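Local coordinates for adhesion G-protein coupled receptor G6 (Danio rerio, PDB 6V55) that probably serves as a calcium-binding adhesion receptor at the cell surface, coupling extracellular interactions to G-protein signalling in myelination, at residues Ile131-Thr144 / Tyr241-Gly253. Sequence-based numbering, arbitrary orientation.
Sequences ILRVSNSISIPVLT and YTLQSGGLLQIAG
Within the pentaxin-family domain, a concanavalin-like beta sandwich, R133-V134 runs antiparallel along strand 248-251, and the two segments meet again at L143 and L243. R133 lies opposite Q250 with a backbone hydrogen bond on either side: I251 N to L132 O, and V134 N to L249 O at 2.8 Å. Further along, L143 and L243 form a hydrogen-bonded pair, donating N-H to each other's carbonyl in the carbonyl plane. Between these two bridges G246 N binds I140 O (3.0 Å) at a turn where the positive phi of G246 (66°) favours a residue without a side chain.

The branched apolar side chains of V134, I140, L143, L243 and L249 suit their buried places, since they pack on one another without burying a polar group. The CB of L249 is met by V134 CG2 (3.8 Å) and by I140 CD1 (3.7 Å), the latter side chain crossing at about a right angle. L143 and L243 touch through their CB atoms, 3.8 Å apart. At the more exposed end of the contact, V142 rests CG1 on T242 CG2 and CG2 on S245 OG, while the T242 hydroxyl bonds to K217.

L248 meets the long arm of R133. With CG opposite the backbone N (chi1 -154°), L248 sets its own CG off-centre over one face of the guanidinium and brings CD1 to 3.4 Å from R133 NH1. Its other methyl, CD2, reaches R133 CB (3.7 Å) and I131 CG2. Were L248 cut back to an alanine, the guanidinium face would probably lose this apolar cover and I131 CG2 its methyl neighbour.

Strand 248-251 lies between strand 161-167, to which it bonds through L248 and Q250, and R133-V134, which passes on to strand 304-305 through R133-T305 backbone bonding. Inward, L249 packs on F164 and on F273 and L275 of strand 268-276, whereas I251 touches I270 and W304.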
loop_
_atom_site.group_PDB
_atom_site.type_symbol
_atom_site.label_atom_id
_atom_site.label_comp_id
_atom_site.label_asym_id
_atom_site.label_seq_id
_atom_site.Cartn_x
_atom_site.Cartn_y
_atom_site.Cartn_z
ATOM N N ILE A 131 13.539 -3.139 42.092
ATOM C CA ILE A 131 13.632 -4.591 42.120
ATOM C C ILE A 131 13.400 -5.108 40.710
ATOM O O ILE A 131 12.371 -4.821 40.089
ATOM C CB ILE A 131 12.619 -5.182 43.115
ATOM C CG1 ILE A 131 12.957 -4.740 44.544
ATOM C CG2 ILE A 131 12.591 -6.705 43.051
ATOM C CD1 ILE A 131 11.968 -3.772 45.138
ATOM N N LEU A 132 14.357 -5.876 40.204
ATOM C CA LEU A 132 14.297 -6.444 38.859
ATOM C C LEU A 132 14.146 -7.954 39.026
ATOM O O LEU A 132 15.121 -8.713 39.009
ATOM C CB LEU A 132 15.538 -6.071 38.052
ATOM C CG LEU A 132 15.550 -4.664 37.451
ATOM C CD1 LEU A 132 16.091 -3.616 38.404
ATOM C CD2 LEU A 132 16.373 -4.675 36.196
ATOM N N ARG A 133 12.898 -8.383 39.204
ATOM C CA ARG A 133 12.584 -9.706 39.711
ATOM C C ARG A 133 11.905 -10.572 38.664
ATOM O O ARG A 133 11.368 -10.089 37.663
ATOM C CB ARG A 133 11.666 -9.623 40.931
ATOM C CG ARG A 133 10.413 -8.813 40.689
ATOM C CD ARG A 133 9.315 -9.112 41.718
ATOM N NE ARG A 133 8.765 -10.471 41.654
ATOM C CZ ARG A 133 8.061 -11.030 42.641
ATOM N NH1 ARG A 133 7.848 -10.342 43.757
ATOM N NH2 ARG A 133 7.585 -12.273 42.534
ATOM N N VAL A 134 11.960 -11.881 38.925
ATOM C CA VAL A 134 11.036 -12.820 38.306
ATOM C C VAL A 134 9.619 -12.430 38.712
ATOM O O VAL A 134 9.374 -12.037 39.861
ATOM C CB VAL A 134 11.419 -14.254 38.717
ATOM C CG1 VAL A 134 10.483 -15.298 38.138
ATOM C CG2 VAL A 134 12.835 -14.541 38.248
ATOM N N SER A 135 8.695 -12.448 37.752
ATOM C CA SER A 135 7.365 -11.954 38.072
ATOM C C SER A 135 6.569 -13.026 38.802
ATOM O O SER A 135 6.856 -14.225 38.711
ATOM C CB SER A 135 6.624 -11.495 36.813
ATOM O OG SER A 135 5.724 -12.452 36.342
ATOM N N ASN A 136 5.522 -12.583 39.507
ATOM C CA ASN A 136 4.717 -13.499 40.318
ATOM C C ASN A 136 3.783 -14.386 39.498
ATOM O O ASN A 136 3.200 -15.317 40.075
ATOM C CB ASN A 136 3.921 -12.722 41.361
ATOM C CG ASN A 136 3.305 -11.455 40.801
ATOM O OD1 ASN A 136 3.146 -11.302 39.580
ATOM N ND2 ASN A 136 2.977 -10.518 41.693
ATOM N N SER A 137 3.669 -14.142 38.175
ATOM C CA SER A 137 3.168 -15.128 37.209
ATOM C C SER A 137 3.886 -16.482 37.307
ATOM O O SER A 137 3.262 -17.533 37.099
ATOM C CB SER A 137 3.300 -14.542 35.791
ATOM O OG SER A 137 3.303 -15.523 34.770
ATOM N N ILE A 138 5.178 -16.481 37.655
ATOM C CA ILE A 138 5.976 -17.694 37.798
ATOM C C ILE A 138 6.073 -18.073 39.276
ATOM O O ILE A 138 6.384 -17.227 40.127
ATOM C CB ILE A 138 7.370 -17.497 37.178
ATOM C CG1 ILE A 138 7.232 -16.910 35.761
ATOM C CG2 ILE A 138 8.132 -18.802 37.162
ATOM C CD1 ILE A 138 6.406 -17.785 34.802
ATOM N N SER A 139 5.802 -19.346 39.576
ATOM C CA SER A 139 5.982 -19.918 40.909
ATOM C C SER A 139 7.257 -20.747 40.924
ATOM O O SER A 139 7.365 -21.742 40.193
ATOM C CB SER A 139 4.791 -20.793 41.308
ATOM O OG SER A 139 4.270 -21.510 40.195
ATOM N N ILE A 140 8.209 -20.353 41.764
ATOM C CA ILE A 140 9.474 -21.071 41.871
ATOM C C ILE A 140 9.290 -22.247 42.822
ATOM O O ILE A 140 8.978 -22.041 44.008
ATOM C CB ILE A 140 10.613 -20.153 42.345
ATOM C CG1 ILE A 140 10.840 -19.023 41.340
ATOM C CG2 ILE A 140 11.888 -20.944 42.523
ATOM C CD1 ILE A 140 11.670 -17.911 41.908
ATOM N N PRO A 141 9.500 -23.482 42.365
ATOM C CA PRO A 141 9.233 -24.655 43.197
ATOM C C PRO A 141 10.272 -24.836 44.292
ATOM O O PRO A 141 11.193 -24.042 44.464
ATOM C CB PRO A 141 9.310 -25.811 42.198
ATOM C CG PRO A 141 10.200 -25.315 41.125
ATOM C CD PRO A 141 9.864 -23.867 40.990
ATOM N N VAL A 142 10.078 -25.908 45.051
ATOM C CA VAL A 142 11.097 -26.403 45.956
ATOM C C VAL A 142 12.245 -26.964 45.131
ATOM O O VAL A 142 12.018 -27.737 44.192
ATOM C CB VAL A 142 10.482 -27.444 46.900
ATOM C CG1 VAL A 142 11.544 -28.319 47.545
ATOM C CG2 VAL A 142 9.630 -26.719 47.950
ATOM N N LEU A 143 13.476 -26.532 45.443
ATOM C CA LEU A 143 14.674 -26.914 44.704
ATOM C C LEU A 143 15.612 -27.716 45.605
ATOM O O LEU A 143 16.003 -27.259 46.691
ATOM C CB LEU A 143 15.385 -25.683 44.137
ATOM C CG LEU A 143 14.676 -24.921 43.004
ATOM C CD1 LEU A 143 15.298 -23.556 42.796
ATOM C CD2 LEU A 143 14.664 -25.706 41.691
ATOM N N THR A 144 15.942 -28.928 45.159
ATOM C CA THR A 144 17.047 -29.708 45.694
ATOM C C THR A 144 18.149 -29.906 44.662
ATOM O O THR A 144 19.099 -30.658 44.919
ATOM C CB THR A 144 16.549 -31.068 46.202
ATOM O OG1 THR A 144 15.706 -31.684 45.219
ATOM C CG2 THR A 144 15.773 -30.877 47.472
ATOM N N TYR A 241 20.638 -28.283 53.186
ATOM C CA TYR A 241 19.663 -27.252 52.873
ATOM C C TYR A 241 18.779 -27.638 51.701
ATOM O O TYR A 241 19.169 -28.387 50.805
ATOM C CB TYR A 241 20.353 -25.923 52.578
ATOM C CG TYR A 241 21.129 -25.440 53.767
ATOM C CD1 TYR A 241 20.472 -24.973 54.902
ATOM C CD2 TYR A 241 22.526 -25.485 53.776
ATOM C CE1 TYR A 241 21.189 -24.539 56.012
ATOM C CE2 TYR A 241 23.249 -25.056 54.878
ATOM C CZ TYR A 241 22.572 -24.583 55.990
ATOM O OH TYR A 241 23.285 -24.159 57.086
ATOM N N THR A 242 17.574 -27.093 51.723
ATOM C CA THR A 242 16.606 -27.233 50.652
ATOM C C THR A 242 16.085 -25.839 50.345
ATOM O O THR A 242 15.786 -25.073 51.266
ATOM C CB THR A 242 15.461 -28.173 51.077
ATOM O OG1 THR A 242 16.000 -29.448 51.466
ATOM C CG2 THR A 242 14.443 -28.360 49.961
ATOM N N LEU A 243 16.003 -25.494 49.068
ATOM C CA LEU A 243 15.482 -24.185 48.701
ATOM C C LEU A 243 13.959 -24.261 48.670
ATOM O O LEU A 243 13.398 -25.035 47.892
ATOM C CB LEU A 243 16.058 -23.753 47.353
ATOM C CG LEU A 243 17.586 -23.833 47.220
ATOM C CD1 LEU A 243 18.052 -23.432 45.826
ATOM C CD2 LEU A 243 18.255 -22.978 48.279
ATOM N N GLN A 244 13.293 -23.480 49.520
ATOM C CA GLN A 244 11.850 -23.608 49.648
ATOM C C GLN A 244 11.115 -22.925 48.496
ATOM O O GLN A 244 11.687 -22.170 47.702
ATOM C CB GLN A 244 11.362 -23.028 50.971
ATOM C CG GLN A 244 11.170 -24.054 52.102
ATOM C CD GLN A 244 10.142 -25.153 51.795
ATOM O OE1 GLN A 244 9.137 -24.927 51.107
ATOM N NE2 GLN A 244 10.387 -26.352 52.332
ATOM N N SER A 245 9.812 -23.199 48.433
ATOM C CA SER A 245 8.925 -22.668 47.410
ATOM C C SER A 245 8.691 -21.170 47.587
ATOM O O SER A 245 9.019 -20.569 48.622
ATOM C CB SER A 245 7.572 -23.378 47.453
ATOM O OG SER A 245 7.538 -24.485 46.576
ATOM N N GLY A 246 8.110 -20.582 46.537
ATOM C CA GLY A 246 7.435 -19.299 46.606
ATOM C C GLY A 246 8.305 -18.103 46.911
ATOM O O GLY A 246 7.861 -17.183 47.607
ATOM N N GLY A 247 9.544 -18.095 46.427
ATOM C CA GLY A 247 10.476 -17.042 46.746
ATOM C C GLY A 247 10.552 -15.965 45.670
ATOM O O GLY A 247 9.873 -16.003 44.645
ATOM N N LEU A 248 11.429 -14.991 45.931
ATOM C CA LEU A 248 11.650 -13.840 45.063
ATOM C C LEU A 248 13.051 -13.951 44.476
ATOM O O LEU A 248 14.047 -13.708 45.174
ATOM C CB LEU A 248 11.485 -12.542 45.852
ATOM C CG LEU A 248 11.071 -11.278 45.097
ATOM C CD1 LEU A 248 10.327 -10.356 46.048
ATOM C CD2 LEU A 248 12.260 -10.537 44.492
ATOM N N LEU A 249 13.131 -14.291 43.192
ATOM C CA LEU A 249 14.406 -14.313 42.489
ATOM C C LEU A 249 14.558 -12.990 41.756
ATOM O O LEU A 249 13.627 -12.557 41.070
ATOM C CB LEU A 249 14.486 -15.485 41.510
ATOM C CG LEU A 249 15.706 -15.511 40.590
ATOM C CD1 LEU A 249 16.975 -15.558 41.408
ATOM C CD2 LEU A 249 15.639 -16.691 39.653
ATOM N N GLN A 250 15.725 -12.351 41.907
ATOM C CA GLN A 250 15.961 -11.051 41.295
ATOM C C GLN A 250 17.383 -10.926 40.774
ATOM O O GLN A 250 18.307 -11.599 41.244
ATOM C CB GLN A 250 15.702 -9.907 42.269
ATOM C CG GLN A 250 16.540 -9.947 43.502
ATOM C CD GLN A 250 16.177 -8.842 44.442
ATOM O OE1 GLN A 250 16.293 -7.658 44.100
ATOM N NE2 GLN A 250 15.721 -9.210 45.636
ATOM N N ILE A 251 17.529 -10.032 39.787
ATOM C CA ILE A 251 18.830 -9.644 39.252
ATOM C C ILE A 251 19.550 -8.826 40.313
ATOM O O ILE A 251 18.922 -7.997 40.992
ATOM C CB ILE A 251 18.628 -8.860 37.941
ATOM C CG1 ILE A 251 17.756 -9.670 36.969
ATOM C CG2 ILE A 251 19.948 -8.408 37.306
ATOM C CD1 ILE A 251 18.491 -10.681 36.153
ATOM N N ALA A 252 20.860 -9.087 40.476
ATOM C CA ALA A 252 21.754 -8.557 41.508
ATOM C C ALA A 252 21.167 -8.809 42.883
ATOM O O ALA A 252 21.207 -9.939 43.372
ATOM C CB ALA A 252 22.049 -7.069 41.304
ATOM N N GLY A 253 20.548 -7.793 43.471
ATOM C CA GLY A 253 19.843 -7.980 44.723
ATOM C C GLY A 253 20.750 -8.031 45.943
ATOM O O GLY A 253 21.959 -7.761 45.893
#